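Local atomic coordinates of polyprenyl synthetase (Nonlabens dokdonensis, PDB entry 6KD7), a protein that probably acts as a magnesium-dependent prenyltransferase that extends isoprenoid chains to geranylgeranyl pyrophosphate. Residues Y28-Y33 and I104-A109; D79-A84 and T93-W98; G180-G185 and K189-I194. All blocks are in the same frame, centred on the assembly; numbering follows the deposited sequence.

Contact 1: Y28-Y33 and I104-A109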
ATOM      1  N   TYR A  28     -20.103  16.939  16.747  1.00 23.95           N
ATOM      2  CA  TYR A  28     -19.832  18.189  17.518  1.00 24.90           C
ATOM      3  C   TYR A  28     -18.610  18.036  18.438  1.00 24.87           C
ATOM      4  O   TYR A  28     -17.955  19.071  18.676  1.00 26.20           O
ATOM      5  CB  TYR A  28     -21.080  18.645  18.280  1.00 26.82           C
ATOM      6  CG  TYR A  28     -22.206  19.109  17.386  1.00 27.01           C
ATOM      7  CD1 TYR A  28     -22.082  20.255  16.609  1.00 26.37           C
ATOM      8  CD2 TYR A  28     -23.412  18.428  17.333  1.00 27.84           C
ATOM      9  CE1 TYR A  28     -23.119  20.718  15.813  1.00 27.31           C
ATOM     10  CE2 TYR A  28     -24.453  18.876  16.524  1.00 27.43           C
ATOM     11  CZ  TYR A  28     -24.318  20.038  15.793  1.00 27.38           C
ATOM     12  OH  TYR A  28     -25.336  20.441  14.987  1.00 30.54           O
ATOM     13  N   ASP A  29     -18.226  16.827  18.857  1.00 26.36           N
ATOM     14  CA  ASP A  29     -17.016  16.667  19.726  1.00 28.59           C
ATOM     15  C   ASP A  29     -15.804  17.340  19.089  1.00 25.88           C
ATOM     16  O   ASP A  29     -15.118  18.118  19.738  1.00 24.64           O
ATOM     17  CB  ASP A  29     -16.618  15.213  19.970  1.00 30.24           C
ATOM     18  CG  ASP A  29     -17.462  14.485  20.986  1.00 33.04           C
ATOM     19  OD1 ASP A  29     -18.320  15.145  21.650  1.00 30.63           O
ATOM     20  OD2 ASP A  29     -17.256  13.246  21.088  1.00 35.02           O
ATOM     21  N   PRO A  30     -15.544  17.160  17.771  1.00 24.46           N
ATOM     22  CA  PRO A  30     -14.426  17.823  17.139  1.00 23.49           C
ATOM     23  C   PRO A  30     -14.564  19.342  17.085  1.00 24.31           C
ATOM     24  O   PRO A  30     -13.547  20.014  16.971  1.00 23.40           O
ATOM     25  CB  PRO A  30     -14.346  17.206  15.732  1.00 23.24           C
ATOM     26  CG  PRO A  30     -15.207  15.996  15.782  1.00 24.18           C
ATOM     27  CD  PRO A  30     -16.278  16.323  16.813  1.00 25.71           C
ATOM     28  N   VAL A  31     -15.771  19.893  17.179  1.00 25.90           N
ATOM     29  CA  VAL A  31     -15.894  21.374  17.179  1.00 24.86           C
ATOM     30  C   VAL A  31     -15.322  21.885  18.509  1.00 23.93           C
ATOM     31  O   VAL A  31     -14.524  22.832  18.497  1.00 23.30           O
ATOM     32  CB  VAL A  31     -17.347  21.823  17.014  1.00 29.36           C
ATOM     33  CG1 VAL A  31     -17.455  23.346  17.125  1.00 29.38           C
ATOM     34  CG2 VAL A  31     -17.952  21.302  15.716  1.00 27.18           C
ATOM     35  N   HIS A  32     -15.739  21.307  19.621  1.00 24.37           N
ATOM     36  CA  HIS A  32     -15.227  21.707  20.967  1.00 30.26           C
ATOM     37  C   HIS A  32     -13.695  21.506  21.037  1.00 31.06           C
ATOM     38  O   HIS A  32     -12.969  22.396  21.537  1.00 25.68           O
ATOM     39  CB  HIS A  32     -15.991  20.964  22.055  1.00 26.74           C
ATOM     40  CG  HIS A  32     -17.443  21.309  22.034  1.00 31.99           C
ATOM     41  ND1 HIS A  32     -18.434  20.372  21.718  1.00 36.11           N
ATOM     42  CD2 HIS A  32     -18.077  22.486  22.168  1.00 29.64           C
ATOM     43  CE1 HIS A  32     -19.603  20.971  21.725  1.00 31.46           C
ATOM     44  NE2 HIS A  32     -19.410  22.250  21.982  1.00 33.58           N
ATOM     45  N   TYR A  33     -13.213  20.398  20.469  1.00 28.82           N
ATOM     46  CA  TYR A  33     -11.780  20.074  20.437  1.00 24.98           C
ATOM     47  C   TYR A  33     -11.026  21.174  19.705  1.00 24.99           C
ATOM     48  O   TYR A  33     -10.066  21.711  20.250  1.00 25.39           O
ATOM     49  CB  TYR A  33     -11.564  18.708  19.806  1.00 25.07           C
ATOM     50  CG  TYR A  33     -10.121  18.291  19.677  1.00 26.06           C
ATOM     51  CD1 TYR A  33      -9.467  17.650  20.717  1.00 26.76           C
ATOM     52  CD2 TYR A  33      -9.432  18.483  18.498  1.00 22.59           C
ATOM     53  CE1 TYR A  33      -8.157  17.217  20.591  1.00 26.76           C
ATOM     54  CE2 TYR A  33      -8.134  18.036  18.346  1.00 27.23           C
ATOM     55  CZ  TYR A  33      -7.485  17.388  19.397  1.00 28.62           C
ATOM     56  OH  TYR A  33      -6.189  16.972  19.222  1.00 26.77           O
ATOM     57  N   ILE A 104     -14.187  16.358   7.312  1.00 19.90           N
ATOM     58  CA  ILE A 104     -14.926  16.976   6.173  1.00 22.02           C
ATOM     59  C   ILE A 104     -16.279  17.451   6.726  1.00 19.82           C
ATOM     60  O   ILE A 104     -16.572  18.629   6.680  1.00 21.00           O
ATOM     61  CB  ILE A 104     -15.083  16.006   4.996  1.00 22.90           C
ATOM     62  CG1 ILE A 104     -13.719  15.740   4.331  1.00 23.86           C
ATOM     63  CG2 ILE A 104     -16.113  16.566   4.014  1.00 23.12           C
ATOM     64  CD1 ILE A 104     -13.773  14.627   3.298  1.00 22.10           C
ATOM     65  N   LEU A 105     -17.007  16.569   7.362  1.00 21.01           N
ATOM     66  CA  LEU A 105     -18.401  16.817   7.783  1.00 21.59           C
ATOM     67  C   LEU A 105     -18.430  17.820   8.933  1.00 24.78           C
ATOM     68  O   LEU A 105     -19.272  18.734   8.880  1.00 24.29           O
ATOM     69  CB  LEU A 105     -19.027  15.496   8.214  1.00 21.89           C
ATOM     70  CG  LEU A 105     -20.484  15.609   8.628  1.00 22.67           C
ATOM     71  CD1 LEU A 105     -21.322  16.067   7.425  1.00 24.96           C
ATOM     72  CD2 LEU A 105     -20.976  14.277   9.132  1.00 22.35           C
ATOM     73  N   THR A 106     -17.570  17.663   9.954  1.00 23.03           N
ATOM     74  CA  THR A 106     -17.544  18.621  11.084  1.00 21.20           C
ATOM     75  C   THR A 106     -17.175  19.996  10.549  1.00 20.82           C
ATOM     76  O   THR A 106     -17.730  20.997  11.035  1.00 21.04           O
ATOM     77  CB  THR A 106     -16.625  18.148  12.208  1.00 21.71           C
ATOM     78  OG1 THR A 106     -17.298  16.989  12.696  1.00 22.20           O
ATOM     79  CG2 THR A 106     -16.475  19.165  13.297  1.00 21.79           C
ATOM     80  N   GLY A 107     -16.245  20.091   9.616  1.00 19.90           N
ATOM     81  CA  GLY A 107     -15.887  21.429   9.109  1.00 20.36           C
ATOM     82  C   GLY A 107     -17.102  22.082   8.427  1.00 22.79           C
ATOM     83  O   GLY A 107     -17.320  23.315   8.559  1.00 20.69           O
ATOM     84  N   ASP A 108     -17.849  21.291   7.646  1.00 20.86           N
ATOM     85  CA  ASP A 108     -19.083  21.757   6.972  1.00 21.34           C
ATOM     86  C   ASP A 108     -20.042  22.293   8.053  1.00 20.12           C
ATOM     87  O   ASP A 108     -20.536  23.392   7.874  1.00 21.24           O
ATOM     88  CB  ASP A 108     -19.723  20.645   6.157  1.00 20.22           C
ATOM     89  CG  ASP A 108     -18.946  20.192   4.927  1.00 19.70           C
ATOM     90  OD1 ASP A 108     -17.948  20.895   4.524  1.00 20.54           O
ATOM     91  OD2 ASP A 108     -19.367  19.098   4.356  1.00 20.04           O
ATOM     92  N   ALA A 109     -20.253  21.555   9.141  1.00 20.43           N
ATOM     93  CA  ALA A 109     -21.181  21.925  10.230  1.00 21.98           C
ATOM     94  C   ALA A 109     -20.685  23.244  10.853  1.00 23.44           C
ATOM     95  O   ALA A 109     -21.524  24.123  11.113  1.00 22.69           O
ATOM     96  CB  ALA A 109     -21.352  20.844  11.234  1.00 20.57           C
TER
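T106, on helix 100-116, meets P30 and V31 of helix 25-35 with its methyl group. With CG2 anti to the backbone N, the threonine OG1 falls beside that N (chi1 -67°), and both branches of the side chain face the other helix. T106 CG2 meets V31 CG2 at 3.5 Å, methyl against methyl, the two side chains crossing obliquely. The proline ring is set differently: it lies across the threonine at about a right angle, with P30 CB 3.8 Å from T106 CG2 and P30 CG 3.9 Å from T106 OG1.

P30 sits at a kink: its N has no hydrogen to give, and V31 N bonds to Y28 O (2.8 Å) in place of the usual i-4 bond. Y28 O also accepts H32 N (3.3 Å). One turn along from T106, A109 faces the same way and packs on L27, while Y28 runs past the contact to M113 and hydrogen-bonds through OH to E142 of the second subunit.

T106 OG1 hydrogen-bonds to L27 O. The threonine thus serves two purposes at a buried helix-helix contact: its methyl makes the apolar packing, and its hydroxyl ties helix 100-116 to the backbone of helix 25-35.

Contact 2: D79-A84 and T93-W98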
ATOM      1  N   ASP A  79      -8.172  22.608   5.943  1.00 21.12           N
ATOM      2  CA  ASP A  79      -6.780  22.829   5.494  1.00 23.57           C
ATOM      3  C   ASP A  79      -5.854  21.747   6.049  1.00 23.95           C
ATOM      4  O   ASP A  79      -5.022  21.275   5.306  1.00 22.36           O
ATOM      5  CB  ASP A  79      -6.268  24.206   5.884  1.00 32.10           C
ATOM      6  CG  ASP A  79      -4.938  24.446   5.216  1.00 46.19           C
ATOM      7  OD1 ASP A  79      -4.935  24.626   3.999  1.00 56.82           O
ATOM      8  OD2 ASP A  79      -3.926  24.367   5.903  1.00 49.97           O
ATOM      9  N   ASP A  80      -6.019  21.387   7.317  1.00 25.61           N
ATOM     10  CA  ASP A  80      -5.199  20.327   7.939  1.00 24.31           C
ATOM     11  C   ASP A  80      -5.410  19.016   7.152  1.00 24.25           C
ATOM     12  O   ASP A  80      -4.453  18.285   6.975  1.00 22.15           O
ATOM     13  CB  ASP A  80      -5.554  20.146   9.408  1.00 20.75           C
ATOM     14  CG  ASP A  80      -5.015  21.193  10.367  1.00 20.58           C
ATOM     15  OD1 ASP A  80      -4.041  21.904  10.015  1.00 21.09           O
ATOM     16  OD2 ASP A  80      -5.595  21.264  11.505  1.00 22.23           O
ATOM     17  N   ILE A  81      -6.622  18.709   6.720  1.00 21.77           N
ATOM     18  CA  ILE A  81      -6.893  17.512   5.884  1.00 23.62           C
ATOM     19  C   ILE A  81      -6.133  17.694   4.565  1.00 23.70           C
ATOM     20  O   ILE A  81      -5.316  16.870   4.230  1.00 29.08           O
ATOM     21  CB  ILE A  81      -8.382  17.279   5.610  1.00 24.12           C
ATOM     22  CG1 ILE A  81      -9.188  17.008   6.862  1.00 25.31           C
ATOM     23  CG2 ILE A  81      -8.569  16.156   4.602  1.00 27.09           C
ATOM     24  CD1 ILE A  81     -10.685  17.124   6.612  1.00 26.00           C
ATOM     25  N   MET A  82      -6.389  18.771   3.846  1.00 24.93           N
ATOM     26  CA  MET A  82      -5.804  18.946   2.494  1.00 27.98           C
ATOM     27  C   MET A  82      -4.275  19.013   2.547  1.00 31.12           C
ATOM     28  O   MET A  82      -3.644  18.648   1.576  1.00 26.82           O
ATOM     29  CB  MET A  82      -6.419  20.157   1.796  1.00 24.43           C
ATOM     30  CG  MET A  82      -7.923  20.040   1.728  1.00 26.64           C
ATOM     31  SD  MET A  82      -8.701  21.321   0.761  1.00 28.79           S
ATOM     32  CE  MET A  82      -8.585  22.697   1.894  1.00 27.76           C
ATOM     33  N   ASP A  83      -3.714  19.497   3.648  1.00 28.35           N
ATOM     34  CA  ASP A  83      -2.241  19.629   3.765  1.00 30.86           C
ATOM     35  C   ASP A  83      -1.647  18.407   4.468  1.00 28.59           C
ATOM     36  O   ASP A  83      -0.445  18.378   4.635  1.00 29.25           O
ATOM     37  CB  ASP A  83      -1.864  20.947   4.437  1.00 42.58           C
ATOM     38  CG  ASP A  83      -0.409  21.319   4.238  1.00 57.51           C
ATOM     39  OD1 ASP A  83      -0.008  21.517   3.095  1.00 66.21           O
ATOM     40  OD2 ASP A  83       0.307  21.412   5.234  1.00 54.97           O
ATOM     41  N   ALA A  84      -2.479  17.444   4.855  1.00 28.29           N
ATOM     42  CA  ALA A  84      -2.006  16.238   5.570  1.00 30.68           C
ATOM     43  C   ALA A  84      -1.209  16.644   6.819  1.00 30.17           C
ATOM     44  O   ALA A  84      -0.110  16.146   7.003  1.00 31.81           O
ATOM     45  CB  ALA A  84      -1.244  15.311   4.654  1.00 30.09           C
ATOM     46  N   THR A  93      -4.382  16.693  14.885  1.00 23.82           N
ATOM     47  CA  THR A  93      -5.422  17.297  14.024  1.00 24.22           C
ATOM     48  C   THR A  93      -6.700  16.468  14.127  1.00 26.36           C
ATOM     49  O   THR A  93      -6.629  15.278  14.460  1.00 25.83           O
ATOM     50  CB  THR A  93      -4.866  17.448  12.625  1.00 24.94           C
ATOM     51  OG1 THR A  93      -4.405  16.154  12.246  1.00 21.91           O
ATOM     52  CG2 THR A  93      -3.772  18.493  12.606  1.00 24.59           C
ATOM     53  N   VAL A  94      -7.826  17.082  13.789  1.00 24.97           N
ATOM     54  CA  VAL A  94      -9.141  16.435  13.870  1.00 23.17           C
ATOM     55  C   VAL A  94      -9.126  15.172  13.024  1.00 22.44           C
ATOM     56  O   VAL A  94      -9.650  14.179  13.517  1.00 21.28           O
ATOM     57  CB  VAL A  94     -10.257  17.417  13.454  1.00 26.36           C
ATOM     58  CG1 VAL A  94     -11.558  16.687  13.195  1.00 25.40           C
ATOM     59  CG2 VAL A  94     -10.446  18.512  14.511  1.00 26.63           C
ATOM     60  N   HIS A  95      -8.577  15.197  11.804  1.00 22.47           N
ATOM     61  CA  HIS A  95      -8.682  14.007  10.915  1.00 24.46           C
ATOM     62  C   HIS A  95      -7.783  12.858  11.406  1.00 27.00           C
ATOM     63  O   HIS A  95      -8.011  11.722  10.978  1.00 27.76           O
ATOM     64  CB  HIS A  95      -8.396  14.388   9.485  1.00 24.14           C
ATOM     65  CG  HIS A  95      -7.075  15.001   9.276  1.00 24.92           C
ATOM     66  ND1 HIS A  95      -6.014  14.256   8.757  1.00 27.15           N
ATOM     67  CD2 HIS A  95      -6.609  16.225   9.562  1.00 22.29           C
ATOM     68  CE1 HIS A  95      -4.960  15.031   8.665  1.00 27.30           C
ATOM     69  NE2 HIS A  95      -5.307  16.266   9.142  1.00 28.71           N
ATOM     70  N   LYS A  96      -6.770  13.182  12.208  1.00 26.60           N
ATOM     71  CA  LYS A  96      -5.877  12.171  12.823  1.00 25.95           C
ATOM     72  C   LYS A  96      -6.514  11.595  14.089  1.00 27.22           C
ATOM     73  O   LYS A  96      -6.482  10.394  14.249  1.00 29.23           O
ATOM     74  CB  LYS A  96      -4.519  12.802  13.114  1.00 28.57           C
ATOM     75  CG  LYS A  96      -3.641  12.960  11.892  1.00 30.25           C
ATOM     76  CD  LYS A  96      -3.753  11.773  10.989  1.00 36.85           C
ATOM     77  CE  LYS A  96      -2.463  11.438  10.286  1.00 42.38           C
ATOM     78  NZ  LYS A  96      -2.573  10.136   9.594  1.00 49.66           N
ATOM     79  N   LYS A  97      -7.071  12.453  14.941  1.00 26.40           N
ATOM     80  CA  LYS A  97      -7.729  12.015  16.195  1.00 27.63           C
ATOM     81  C   LYS A  97      -8.988  11.209  15.868  1.00 29.05           C
ATOM     82  O   LYS A  97      -9.237  10.211  16.522  1.00 29.19           O
ATOM     83  CB  LYS A  97      -8.055  13.224  17.064  1.00 27.70           C
ATOM     84  CG  LYS A  97      -8.802  12.903  18.341  1.00 30.80           C
ATOM     85  CD  LYS A  97      -8.815  14.046  19.308  1.00 35.30           C
ATOM     86  CE  LYS A  97      -9.681  13.769  20.510  1.00 40.80           C
ATOM     87  NZ  LYS A  97      -9.134  12.656  21.308  1.00 49.37           N
ATOM     88  N   TRP A  98      -9.749  11.668  14.885  1.00 26.98           N
ATOM     89  CA  TRP A  98     -10.970  10.956  14.451  1.00 28.50           C
ATOM     90  C   TRP A  98     -10.644  10.318  13.105  1.00 29.48           C
ATOM     91  O   TRP A  98      -9.947   9.320  13.093  1.00 30.57           O
ATOM     92  CB  TRP A  98     -12.151  11.925  14.358  1.00 28.76           C
ATOM     93  CG  TRP A  98     -12.764  12.243  15.685  1.00 28.07           C
ATOM     94  CD1 TRP A  98     -13.733  11.538  16.330  1.00 28.04           C
ATOM     95  CD2 TRP A  98     -12.435  13.343  16.546  1.00 26.07           C
ATOM     96  NE1 TRP A  98     -14.032  12.125  17.523  1.00 27.82           N
ATOM     97  CE2 TRP A  98     -13.249  13.227  17.687  1.00 24.82           C
ATOM     98  CE3 TRP A  98     -11.533  14.406  16.470  1.00 24.76           C
ATOM     99  CZ2 TRP A  98     -13.191  14.139  18.733  1.00 25.38           C
ATOM    100  CZ3 TRP A  98     -11.472  15.300  17.509  1.00 24.26           C
ATOM    101  CH2 TRP A  98     -12.295  15.171  18.620  1.00 24.15           C
TER
HETATM  102  O   HOH W   1      -7.637  19.707  12.409  1.00 23.32           O
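The imidazole of H95 turns one face to I81 CA, at the C-terminal end of helix 58-82. I81 CA stands 4.0 Å from the ring centroid and only 16° off the ring normal, a CH-pi contact. I81 CG1 continues this packing, 3.8 Å from H95 CB, as the two side chains slide past each other in opposite directions. The CB of H95 points toward helix 58-82, and a chi1 of 58°, with CG between the backbone N and the carbonyl carbon, then sets the ring over I81. Beyond I81 the packing continues onto V100 and I104.

Next to this tight part, T93 CG2 rests 3.5 Å from D80 OD2, while T93 OG1 hydrogen-bonds to A85 O. The same carboxylate oxygen, D80 OD2, takes a hydrogen bond from a water at 2.7 Å, and that water accepts a hydrogen bond from V94 N at 3.0 Å, so the first turn of helix 94-97 reaches D80 through one bridging water. D80 OD1 forms a salt bridge with R88. The outer side is looser: exposed A84, in a Schellman motif, lies obliquely beside the imidazole.

D79, D80 and D83 form the DDxxD pattern of the first aspartate-rich motif of polyprenyl synthases; the D80 side chain lies about 6 Å from a bound magnesium ion.

Contact 3: G180-G185 and K189-I194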
ATOM      1  N   GLY A 180     -17.158  44.562  12.978  1.00 30.25           N
ATOM      2  CA  GLY A 180     -17.338  45.311  14.245  1.00 30.82           C
ATOM      3  C   GLY A 180     -17.898  46.684  13.942  1.00 26.47           C
ATOM      4  O   GLY A 180     -18.834  47.097  14.609  1.00 28.61           O
ATOM      5  N   ALA A 181     -17.386  47.292  12.881  1.00 28.78           N
ATOM      6  CA  ALA A 181     -17.828  48.579  12.334  1.00 32.03           C
ATOM      7  C   ALA A 181     -19.315  48.477  11.932  1.00 38.78           C
ATOM      8  O   ALA A 181     -20.106  49.369  12.287  1.00 40.00           O
ATOM      9  CB  ALA A 181     -16.910  48.977  11.212  1.00 31.78           C
ATOM     10  N   ILE A 182     -19.729  47.383  11.299  1.00 37.96           N
ATOM     11  CA  ILE A 182     -21.144  47.189  10.900  1.00 31.99           C
ATOM     12  C   ILE A 182     -21.980  47.152  12.171  1.00 31.54           C
ATOM     13  O   ILE A 182     -23.056  47.713  12.189  1.00 31.32           O
ATOM     14  CB  ILE A 182     -21.340  45.888  10.097  1.00 31.57           C
ATOM     15  CG1 ILE A 182     -20.767  46.017   8.688  1.00 31.82           C
ATOM     16  CG2 ILE A 182     -22.800  45.449  10.091  1.00 31.59           C
ATOM     17  CD1 ILE A 182     -20.609  44.666   8.028  1.00 32.96           C
ATOM     18  N   ILE A 183     -21.517  46.456  13.191  1.00 27.23           N
ATOM     19  CA  ILE A 183     -22.326  46.354  14.434  1.00 31.96           C
ATOM     20  C   ILE A 183     -22.464  47.723  15.121  1.00 37.43           C
ATOM     21  O   ILE A 183     -23.439  47.910  15.836  1.00 33.92           O
ATOM     22  CB  ILE A 183     -21.785  45.225  15.318  1.00 31.18           C
ATOM     23  CG1 ILE A 183     -22.059  43.884  14.632  1.00 34.60           C
ATOM     24  CG2 ILE A 183     -22.389  45.283  16.703  1.00 30.60           C
ATOM     25  CD1 ILE A 183     -21.213  42.751  15.108  1.00 35.83           C
ATOM     26  N   ALA A 184     -21.497  48.615  14.929  1.00 34.02           N
ATOM     27  CA  ALA A 184     -21.496  49.959  15.554  1.00 39.00           C
ATOM     28  C   ALA A 184     -22.344  50.919  14.712  1.00 37.88           C
ATOM     29  O   ALA A 184     -22.412  52.094  15.074  1.00 42.87           O
ATOM     30  CB  ALA A 184     -20.072  50.485  15.670  1.00 35.31           C
ATOM     31  N   GLY A 185     -22.800  50.494  13.540  1.00 36.90           N
ATOM     32  CA  GLY A 185     -23.709  51.267  12.678  1.00 31.31           C
ATOM     33  C   GLY A 185     -22.933  52.187  11.772  1.00 34.61           C
ATOM     34  O   GLY A 185     -23.503  53.088  11.153  1.00 33.81           O
ATOM     35  N   LYS A 189     -18.401  53.789   3.681  1.00 41.90           N
ATOM     36  CA  LYS A 189     -17.091  54.431   3.425  1.00 41.44           C
ATOM     37  C   LYS A 189     -16.161  54.164   4.609  1.00 38.44           C
ATOM     38  O   LYS A 189     -15.007  53.817   4.373  1.00 35.69           O
ATOM     39  CB  LYS A 189     -17.312  55.935   3.249  1.00 50.45           C
ATOM     40  CG  LYS A 189     -16.195  56.699   2.558  1.00 65.08           C
ATOM     41  CD  LYS A 189     -16.478  58.182   2.492  1.00 77.30           C
ATOM     42  CE  LYS A 189     -15.546  58.942   1.573  1.00 89.11           C
ATOM     43  NZ  LYS A 189     -15.570  60.401   1.847  1.00104.04           N
ATOM     44  N   GLU A 190     -16.671  54.294   5.830  1.00 29.72           N
ATOM     45  CA  GLU A 190     -15.856  54.054   7.044  1.00 36.05           C
ATOM     46  C   GLU A 190     -15.540  52.558   7.149  1.00 38.13           C
ATOM     47  O   GLU A 190     -14.406  52.220   7.393  1.00 36.68           O
ATOM     48  CB  GLU A 190     -16.567  54.576   8.289  1.00 28.52           C
ATOM     49  CG  GLU A 190     -15.701  54.599   9.528  1.00 28.82           C
ATOM     50  CD  GLU A 190     -14.415  55.401   9.463  1.00 32.24           C
ATOM     51  OE1 GLU A 190     -14.289  56.247   8.591  1.00 31.01           O
ATOM     52  OE2 GLU A 190     -13.555  55.161  10.287  1.00 31.44           O
ATOM     53  N   GLN A 191     -16.522  51.715   6.862  1.00 36.25           N
ATOM     54  CA  GLN A 191     -16.332  50.251   6.948  1.00 35.60           C
ATOM     55  C   GLN A 191     -15.176  49.855   6.032  1.00 31.42           C
ATOM     56  O   GLN A 191     -14.326  49.136   6.468  1.00 30.62           O
ATOM     57  CB  GLN A 191     -17.582  49.565   6.418  1.00 31.83           C
ATOM     58  CG  GLN A 191     -18.710  49.488   7.418  1.00 31.68           C
ATOM     59  CD  GLN A 191     -19.889  48.780   6.807  1.00 37.36           C
ATOM     60  OE1 GLN A 191     -19.739  47.881   6.000  1.00 32.77           O
ATOM     61  NE2 GLN A 191     -21.069  49.207   7.184  1.00 26.47           N
ATOM     62  N   GLU A 192     -15.163  50.387   4.826  1.00 26.11           N
ATOM     63  CA  GLU A 192     -14.080  50.073   3.877  1.00 32.98           C
ATOM     64  C   GLU A 192     -12.740  50.603   4.397  1.00 35.45           C
ATOM     65  O   GLU A 192     -11.727  50.017   4.050  1.00 35.31           O
ATOM     66  CB  GLU A 192     -14.485  50.463   2.459  1.00 36.88           C
ATOM     67  CG  GLU A 192     -15.799  49.819   2.057  1.00 45.98           C
ATOM     68  CD  GLU A 192     -16.147  49.858   0.584  1.00 55.84           C
ATOM     69  OE1 GLU A 192     -16.921  49.001   0.151  1.00 61.36           O
ATOM     70  OE2 GLU A 192     -15.637  50.735  -0.117  1.00 54.08           O
ATOM     71  N   LEU A 193     -12.731  51.688   5.173  1.00 37.83           N
ATOM     72  CA  LEU A 193     -11.427  52.237   5.599  1.00 34.56           C
ATOM     73  C   LEU A 193     -10.865  51.239   6.625  1.00 31.62           C
ATOM     74  O   LEU A 193      -9.657  50.944   6.580  1.00 28.96           O
ATOM     75  CB  LEU A 193     -11.566  53.657   6.163  1.00 35.77           C
ATOM     76  CG  LEU A 193     -11.740  54.779   5.124  1.00 39.50           C
ATOM     77  CD1 LEU A 193     -11.846  56.126   5.829  1.00 43.67           C
ATOM     78  CD2 LEU A 193     -10.605  54.844   4.131  1.00 36.22           C
ATOM     79  N   ILE A 194     -11.674  50.794   7.579  1.00 26.87           N
ATOM     80  CA  ILE A 194     -11.132  49.827   8.576  1.00 31.20           C
ATOM     81  C   ILE A 194     -10.769  48.506   7.876  1.00 34.60           C
ATOM     82  O   ILE A 194      -9.769  47.918   8.251  1.00 33.96           O
ATOM     83  CB  ILE A 194     -11.983  49.701   9.850  1.00 29.64           C
ATOM     84  CG1 ILE A 194     -11.119  49.226  11.020  1.00 31.00           C
ATOM     85  CG2 ILE A 194     -13.206  48.837   9.620  1.00 32.01           C
ATOM     86  CD1 ILE A 194     -11.801  49.248  12.349  1.00 38.05           C
TER
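A181 and I182, near the end of helix 158-183, receive Q191 and I194 from the start of helix 188-215. The backbones come close where the small alanine lies: A181 CA and Q191 CA are 5.8 Å apart. A181 CB points into the other helix and touches two residues one turn apart, Q191 CG at 4.2 Å and I194 CG2 at 4.0 Å. The I194 methyl gets there because CG1 is anti to the backbone N (chi1 -155°), which leaves CG2 between that N and the carbonyl carbon.

Q191 reaches I182 with its far end. Its chain is extended beyond CG, and the flat amide slips past A181 to lie under I182, whose CG1 sits above the amide plane, 3.5 Å from Q191 CD and at nearly the same distance from both terminal atoms. This is van der Waals packing of a methylene on a flat polar group. With an alanine in place of Q191, I182 would probably lose the surface it rests on, and a gap is likely to open between the two helices beside Q128.

The next shell fixes the turn between the helices. G185, with positive phi, closes a Schellman motif in which G185 N bonds to I182 O at 3.1 Å, and beyond it E190 N is hydrogen-bonded to D187 OD1. Separately, E190 OE2 joins helix 188-215 to Y54 of helix 42-54 and to S306, through hydrogen bonds from Y54 OH and S306 N.

The arrangement is a helical hairpin with a very short connection. I182 and Q191 abut helix 123-150, I182 on Q128, L129 and V132 and Q191 on Q128; I194 packs on S50, M53 and Y54 of helix 42-54, and I183 on helix 58-82.

Overall arrangement
Contacts 1 and 2 are neighbours, with centres about 12 Å apart: W98 packs on P30 and D29, I81 on I104, and helix 94-97 is followed in the chain by helix 100-116. Contact 2 is nested within the chain loop that contact 1 closes, and both touch the second subunit. Contact 3 lies far off, its centre about 31 Å from that of contact 1 and about 35 Å from that of contact 2, and no other chain of the assembly touches its two segments. Contacts 1 and 3 are buried helix packing, made by methyls, a proline and an amide. Contact 2 is mostly buried too, but only there is a touching residue, A84, exposed, and nearest the metal site it adds a carboxylate, a bridging water and an imidazole.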